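Local coordinates for protein vacuolar aminopeptidase 1 (Saccharomyces cerevisiae, PDB 5JGF) that removes amino acids, preferably neutral or hydrophobic ones, from the N-termini of peptides and proteins in the vacuole as a zinc-dependent M18 aminopeptidase that assembles into dodecamers, at residues 347-350 with 356-359; 388-393 with 400-405. All coordinates share one frame; numbering follows the deposited sequence.

Contact 1 (347-350 with 356-359); sequences HLYN and VYLK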
loop_
_atom_site.group_PDB
_atom_site.type_symbol
_atom_site.label_atom_id
_atom_site.label_comp_id
_atom_site.label_asym_id
_atom_site.label_seq_id
_atom_site.Cartn_x
_atom_site.Cartn_y
_atom_site.Cartn_z
ATOM N N HIS D 347 -37.909 -8.853 -1.050
ATOM C CA HIS D 347 -37.448 -7.897 -2.049
ATOM C C HIS D 347 -37.973 -7.932 -3.472
ATOM O O HIS D 347 -37.817 -8.925 -4.179
ATOM C CB HIS D 347 -35.920 -7.957 -2.115
ATOM C CG HIS D 347 -35.252 -7.843 -0.782
ATOM N ND1 HIS D 347 -35.148 -6.649 -0.101
ATOM C CD2 HIS D 347 -34.661 -8.777 0.002
ATOM C CE1 HIS D 347 -34.521 -6.851 1.045
ATOM N NE2 HIS D 347 -34.216 -8.134 1.131
ATOM N N LEU D 348 -38.574 -6.823 -3.895
ATOM C CA LEU D 348 -39.041 -6.700 -5.267
ATOM C C LEU D 348 -37.792 -6.522 -6.120
ATOM O O LEU D 348 -36.804 -5.937 -5.674
ATOM C CB LEU D 348 -39.905 -5.451 -5.449
ATOM C CG LEU D 348 -41.410 -5.524 -5.215
ATOM C CD1 LEU D 348 -42.011 -4.128 -5.390
ATOM C CD2 LEU D 348 -42.034 -6.502 -6.205
ATOM N N TYR D 349 -37.837 -7.025 -7.345
ATOM C CA TYR D 349 -36.724 -6.868 -8.265
ATOM C C TYR D 349 -36.487 -5.371 -8.464
ATOM O O TYR D 349 -37.427 -4.628 -8.741
ATOM C CB TYR D 349 -37.081 -7.494 -9.611
ATOM C CG TYR D 349 -36.007 -7.364 -10.667
ATOM C CD1 TYR D 349 -34.860 -8.155 -10.623
ATOM C CD2 TYR D 349 -36.145 -6.460 -11.720
ATOM C CE1 TYR D 349 -33.873 -8.052 -11.611
ATOM C CE2 TYR D 349 -35.166 -6.348 -12.710
ATOM C CZ TYR D 349 -34.036 -7.148 -12.648
ATOM O OH TYR D 349 -33.071 -7.051 -13.625
ATOM N N ASN D 350 -35.244 -4.924 -8.303
ATOM C CA ASN D 350 -34.910 -3.514 -8.528
ATOM C C ASN D 350 -34.159 -3.536 -9.858
ATOM O O ASN D 350 -33.034 -4.029 -9.927
ATOM C CB ASN D 350 -33.997 -2.971 -7.424
ATOM C CG ASN D 350 -33.704 -1.490 -7.593
ATOM O OD1 ASN D 350 -33.538 -1.010 -8.714
ATOM N ND2 ASN D 350 -33.628 -0.761 -6.481
ATOM N N VAL D 356 -27.759 -8.301 -8.364
ATOM C CA VAL D 356 -27.952 -8.867 -7.029
ATOM C C VAL D 356 -29.211 -9.724 -6.924
ATOM O O VAL D 356 -29.497 -10.290 -5.868
ATOM C CB VAL D 356 -28.004 -7.775 -5.926
ATOM C CG1 VAL D 356 -26.739 -6.935 -5.964
ATOM C CG2 VAL D 356 -29.235 -6.906 -6.095
ATOM N N TYR D 357 -29.965 -9.815 -8.014
ATOM C CA TYR D 357 -31.175 -10.622 -8.010
ATOM C C TYR D 357 -30.986 -11.930 -8.766
ATOM O O TYR D 357 -30.410 -11.962 -9.855
ATOM C CB TYR D 357 -32.352 -9.833 -8.585
ATOM C CG TYR D 357 -32.850 -8.752 -7.650
ATOM C CD1 TYR D 357 -32.291 -7.470 -7.663
ATOM C CD2 TYR D 357 -33.855 -9.020 -6.720
ATOM C CE1 TYR D 357 -32.727 -6.483 -6.772
ATOM C CE2 TYR D 357 -34.296 -8.042 -5.826
ATOM C CZ TYR D 357 -33.728 -6.777 -5.858
ATOM O OH TYR D 357 -34.172 -5.811 -4.981
ATOM N N LEU D 358 -31.475 -13.011 -8.170
ATOM C CA LEU D 358 -31.354 -14.346 -8.744
ATOM C C LEU D 358 -32.383 -14.603 -9.837
ATOM O O LEU D 358 -33.591 -14.541 -9.598
ATOM C CB LEU D 358 -31.504 -15.391 -7.633
ATOM C CG LEU D 358 -31.446 -16.870 -8.027
ATOM C CD1 LEU D 358 -30.083 -17.202 -8.627
ATOM C CD2 LEU D 358 -31.706 -17.721 -6.792
ATOM N N LYS D 359 -31.895 -14.894 -11.038
ATOM C CA LYS D 359 -32.764 -15.165 -12.172
ATOM C C LYS D 359 -33.770 -16.249 -11.798
ATOM O O LYS D 359 -33.407 -17.263 -11.200
ATOM C CB LYS D 359 -31.932 -15.611 -13.376
ATOM C CG LYS D 359 -32.732 -15.800 -14.655
ATOM C CD LYS D 359 -31.815 -16.094 -15.834
ATOM C CE LYS D 359 -32.610 -16.274 -17.120
ATOM N NZ LYS D 359 -33.410 -15.062 -17.441
#
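The ring of Tyr357 presents one face to the backbone of Tyr349 and Asn350, with Tyr349 CA 3.9 Å from its centroid and 20° off the ring normal, a CH-pi contact. Both segments belong to the loop that leaves strand 339-347 of the central mixed sheet, and here the loop folds back on itself. Over the same face Asn350 N sits 3.3 Å from Tyr357 CE1. Tyr349 turns the edge of its own ring to the face of Tyr357 in an offset edge-to-face pair, the planes 62° apart and the centroids separated by 5.2 Å. Its CG stands anti to the backbone N (chi1 179°), which swings CD1 to within 3.6 Å of Tyr357 CG, at the root of the ring. All the touching residues are buried; Tyr349 also stacks on Phe362, while Phe170 of a second subunit meets the rings of both Tyr357 and His347, a residue that probably binds substrate. With an alanine at Tyr357, a gap would probably open beside the Tyr349-Asn350 backbone, and the Tyr349 edge would lose the ring face it now points into. At the far end of the ring, Tyr357 OH approaches Leu348 O at 2.7 Å, a weak hydrogen bond, not settled because another acceptor competes for the same proton.

Contact 2 (388-393 with 400-405); sequences LVEELA and VQYFQI
Helix 388-393 runs nearly antiparallel to strand 400-403, at 153° between their directions and 9.8 Å between their axes, and the CA atoms of Glu390 and Val400 come nearest each other. Val400 turns its side chain to the helix and does the apolar work with one branch: CG2 meets Ala393 CB at 3.3 Å, tighter than an ordinary carbon contact, and reaches Val389 CG1 at 4.0 Å. Val389 and Ala393, one turn apart on the helix, thus both receive the same methyl. The arrangement is part of a beta-alpha-beta unit in which helix 383-396 connects strand 369-372 to the parallel strand 400-403, the last strand on that side of the chain's mixed sheet; Val389 also packs on Leu371 of the neighbouring strand. Further along the strand, Tyr402 OH donates a 2.5 Å hydrogen bond to Glu390 OE2, taken on the syn side of the carboxylate and 24° out of its plane. The Glu390 chain is extended beyond CG, carrying the carboxylate across to the phenol; the two side chains cross at about a right angle, yet carboxylate and ring planes are only 16° apart, and OE2 lies near the plane of the Tyr402 ring at its edge. The other oxygen, OE1, is hydrogen-bonded to Gln235 NE2 of a third subunit. A water donates to Glu390 OE2 at 2.9 Å and more weakly to Val400 O, 3.4 Å away.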
loop_
_atom_site.group_PDB
_atom_site.type_symbol
_atom_site.label_atom_id
_atom_site.label_comp_id
_atom_site.label_asym_id
_atom_site.label_seq_id
_atom_site.Cartn_x
_atom_site.Cartn_y
_atom_site.Cartn_z
ATOM N N LEU D 388 -47.794 -26.640 -0.239
ATOM C CA LEU D 388 -49.048 -26.244 0.393
ATOM C C LEU D 388 -49.493 -24.858 -0.048
ATOM O O LEU D 388 -50.662 -24.649 -0.364
ATOM C CB LEU D 388 -48.916 -26.289 1.917
ATOM C CG LEU D 388 -50.177 -25.866 2.682
ATOM C CD1 LEU D 388 -50.310 -26.685 3.943
ATOM C CD2 LEU D 388 -50.119 -24.380 2.999
ATOM N N VAL D 389 -48.562 -23.909 -0.072
ATOM C CA VAL D 389 -48.889 -22.553 -0.487
ATOM C C VAL D 389 -49.259 -22.501 -1.968
ATOM O O VAL D 389 -50.171 -21.774 -2.365
ATOM C CB VAL D 389 -47.712 -21.580 -0.211
ATOM C CG1 VAL D 389 -47.943 -20.248 -0.921
ATOM C CG2 VAL D 389 -47.582 -21.354 1.286
ATOM N N GLU D 390 -48.566 -23.278 -2.792
ATOM C CA GLU D 390 -48.868 -23.273 -4.215
ATOM C C GLU D 390 -50.224 -23.930 -4.483
ATOM O O GLU D 390 -50.967 -23.493 -5.359
ATOM C CB GLU D 390 -47.731 -23.951 -4.995
ATOM C CG GLU D 390 -46.391 -23.247 -4.744
ATOM C CD GLU D 390 -45.243 -23.727 -5.620
ATOM O OE1 GLU D 390 -45.066 -24.952 -5.779
ATOM O OE2 GLU D 390 -44.497 -22.864 -6.134
ATOM N N GLU D 391 -50.559 -24.964 -3.716
ATOM C CA GLU D 391 -51.848 -25.639 -3.882
ATOM C C GLU D 391 -52.940 -24.684 -3.399
ATOM O O GLU D 391 -53.978 -24.519 -4.042
ATOM C CB GLU D 391 -51.877 -26.935 -3.063
ATOM C CG GLU D 391 -53.234 -27.634 -3.010
ATOM C CD GLU D 391 -53.744 -28.045 -4.379
ATOM O OE1 GLU D 391 -52.961 -28.644 -5.149
ATOM O OE2 GLU D 391 -54.928 -27.780 -4.679
ATOM N N LEU D 392 -52.679 -24.051 -2.260
ATOM C CA LEU D 392 -53.599 -23.090 -1.666
ATOM C C LEU D 392 -53.890 -21.959 -2.657
ATOM O O LEU D 392 -55.037 -21.536 -2.820
ATOM C CB LEU D 392 -52.969 -22.521 -0.394
ATOM C CG LEU D 392 -53.787 -21.608 0.513
ATOM C CD1 LEU D 392 -54.992 -22.365 1.057
ATOM C CD2 LEU D 392 -52.903 -21.126 1.654
ATOM N N ALA D 393 -52.844 -21.473 -3.318
ATOM C CA ALA D 393 -52.990 -20.393 -4.287
ATOM C C ALA D 393 -53.785 -20.846 -5.510
ATOM O O ALA D 393 -54.659 -20.121 -5.988
ATOM C CB ALA D 393 -51.618 -19.884 -4.716
ATOM N N VAL D 400 -48.374 -16.953 -6.985
ATOM C CA VAL D 400 -47.270 -17.048 -6.034
ATOM C C VAL D 400 -45.939 -16.758 -6.725
ATOM O O VAL D 400 -45.654 -17.307 -7.789
ATOM C CB VAL D 400 -47.205 -18.462 -5.408
ATOM C CG1 VAL D 400 -45.998 -18.584 -4.482
ATOM C CG2 VAL D 400 -48.480 -18.740 -4.640
ATOM N N GLN D 401 -45.134 -15.888 -6.124
ATOM C CA GLN D 401 -43.832 -15.548 -6.689
ATOM C C GLN D 401 -42.742 -16.110 -5.793
ATOM O O GLN D 401 -43.019 -16.581 -4.692
ATOM C CB GLN D 401 -43.675 -14.031 -6.796
ATOM C CG GLN D 401 -44.849 -13.335 -7.456
ATOM C CD GLN D 401 -44.528 -11.901 -7.806
ATOM O OE1 GLN D 401 -43.864 -11.630 -8.807
ATOM N NE2 GLN D 401 -44.986 -10.972 -6.974
ATOM N N TYR D 402 -41.502 -16.053 -6.265
ATOM C CA TYR D 402 -40.369 -16.575 -5.508
ATOM C C TYR D 402 -39.280 -15.547 -5.252
ATOM O O TYR D 402 -39.041 -14.663 -6.074
ATOM C CB TYR D 402 -39.666 -17.697 -6.275
ATOM C CG TYR D 402 -40.347 -19.038 -6.379
ATOM C CD1 TYR D 402 -41.503 -19.338 -5.660
ATOM C CD2 TYR D 402 -39.793 -20.032 -7.182
ATOM C CE1 TYR D 402 -42.089 -20.609 -5.743
ATOM C CE2 TYR D 402 -40.359 -21.290 -7.271
ATOM C CZ TYR D 402 -41.504 -21.576 -6.552
ATOM O OH TYR D 402 -42.040 -22.840 -6.649
ATOM N N PHE D 403 -38.621 -15.681 -4.105
ATOM C CA PHE D 403 -37.457 -14.867 -3.802
ATOM C C PHE D 403 -36.440 -15.717 -3.057
ATOM O O PHE D 403 -36.751 -16.338 -2.036
ATOM C CB PHE D 403 -37.744 -13.623 -2.958
ATOM C CG PHE D 403 -36.486 -12.854 -2.621
ATOM C CD1 PHE D 403 -35.767 -13.135 -1.462
ATOM C CD2 PHE D 403 -35.945 -11.955 -3.537
ATOM C CE1 PHE D 403 -34.520 -12.542 -1.225
ATOM C CE2 PHE D 403 -34.700 -11.357 -3.312
ATOM C CZ PHE D 403 -33.987 -11.654 -2.154
ATOM N N GLN D 404 -35.230 -15.764 -3.608
ATOM C CA GLN D 404 -34.105 -16.476 -3.014
ATOM C C GLN D 404 -32.880 -15.677 -3.444
ATOM O O GLN D 404 -32.871 -15.098 -4.526
ATOM C CB GLN D 404 -33.998 -17.921 -3.527
ATOM C CG GLN D 404 -32.817 -18.689 -2.904
ATOM C CD GLN D 404 -32.911 -20.198 -3.082
ATOM O OE1 GLN D 404 -33.976 -20.790 -2.895
ATOM N NE2 GLN D 404 -31.791 -20.827 -3.425
ATOM N N ILE D 405 -31.857 -15.632 -2.598
ATOM C CA ILE D 405 -30.647 -14.877 -2.921
ATOM C C ILE D 405 -29.738 -15.634 -3.878
ATOM O O ILE D 405 -29.824 -16.855 -3.997
ATOM C CB ILE D 405 -29.819 -14.562 -1.652
ATOM C CG1 ILE D 405 -29.343 -15.870 -1.008
ATOM C CG2 ILE D 405 -30.653 -13.750 -0.668
ATOM C CD1 ILE D 405 -28.254 -15.683 0.047
HETATM O O HOH W 1 -45.293 -20.700 -7.825
#

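Overall arrangement
The two contacts follow one another along the chain, and their centres lie 16 Å apart on the same side of the chain's centre. Segment 400-405 joins them: Phe403 CD2 comes within 3.6 Å of His347 O, and Leu358 CB packs against Gln404 O at 3.4 Å. The rings of Phe403 and His347 also meet edge-to-face. Contact 1 is the one nearer the catalytic metals, the side chain of His347 being about 8 Å from a bound zinc ion and about 7 Å from those of the zinc ligands Asp262 and His438. His169 of a second subunit, like His347 a probable substrate-binding residue, meets His347 edge-to-face, consistent with an active site shared between subunits.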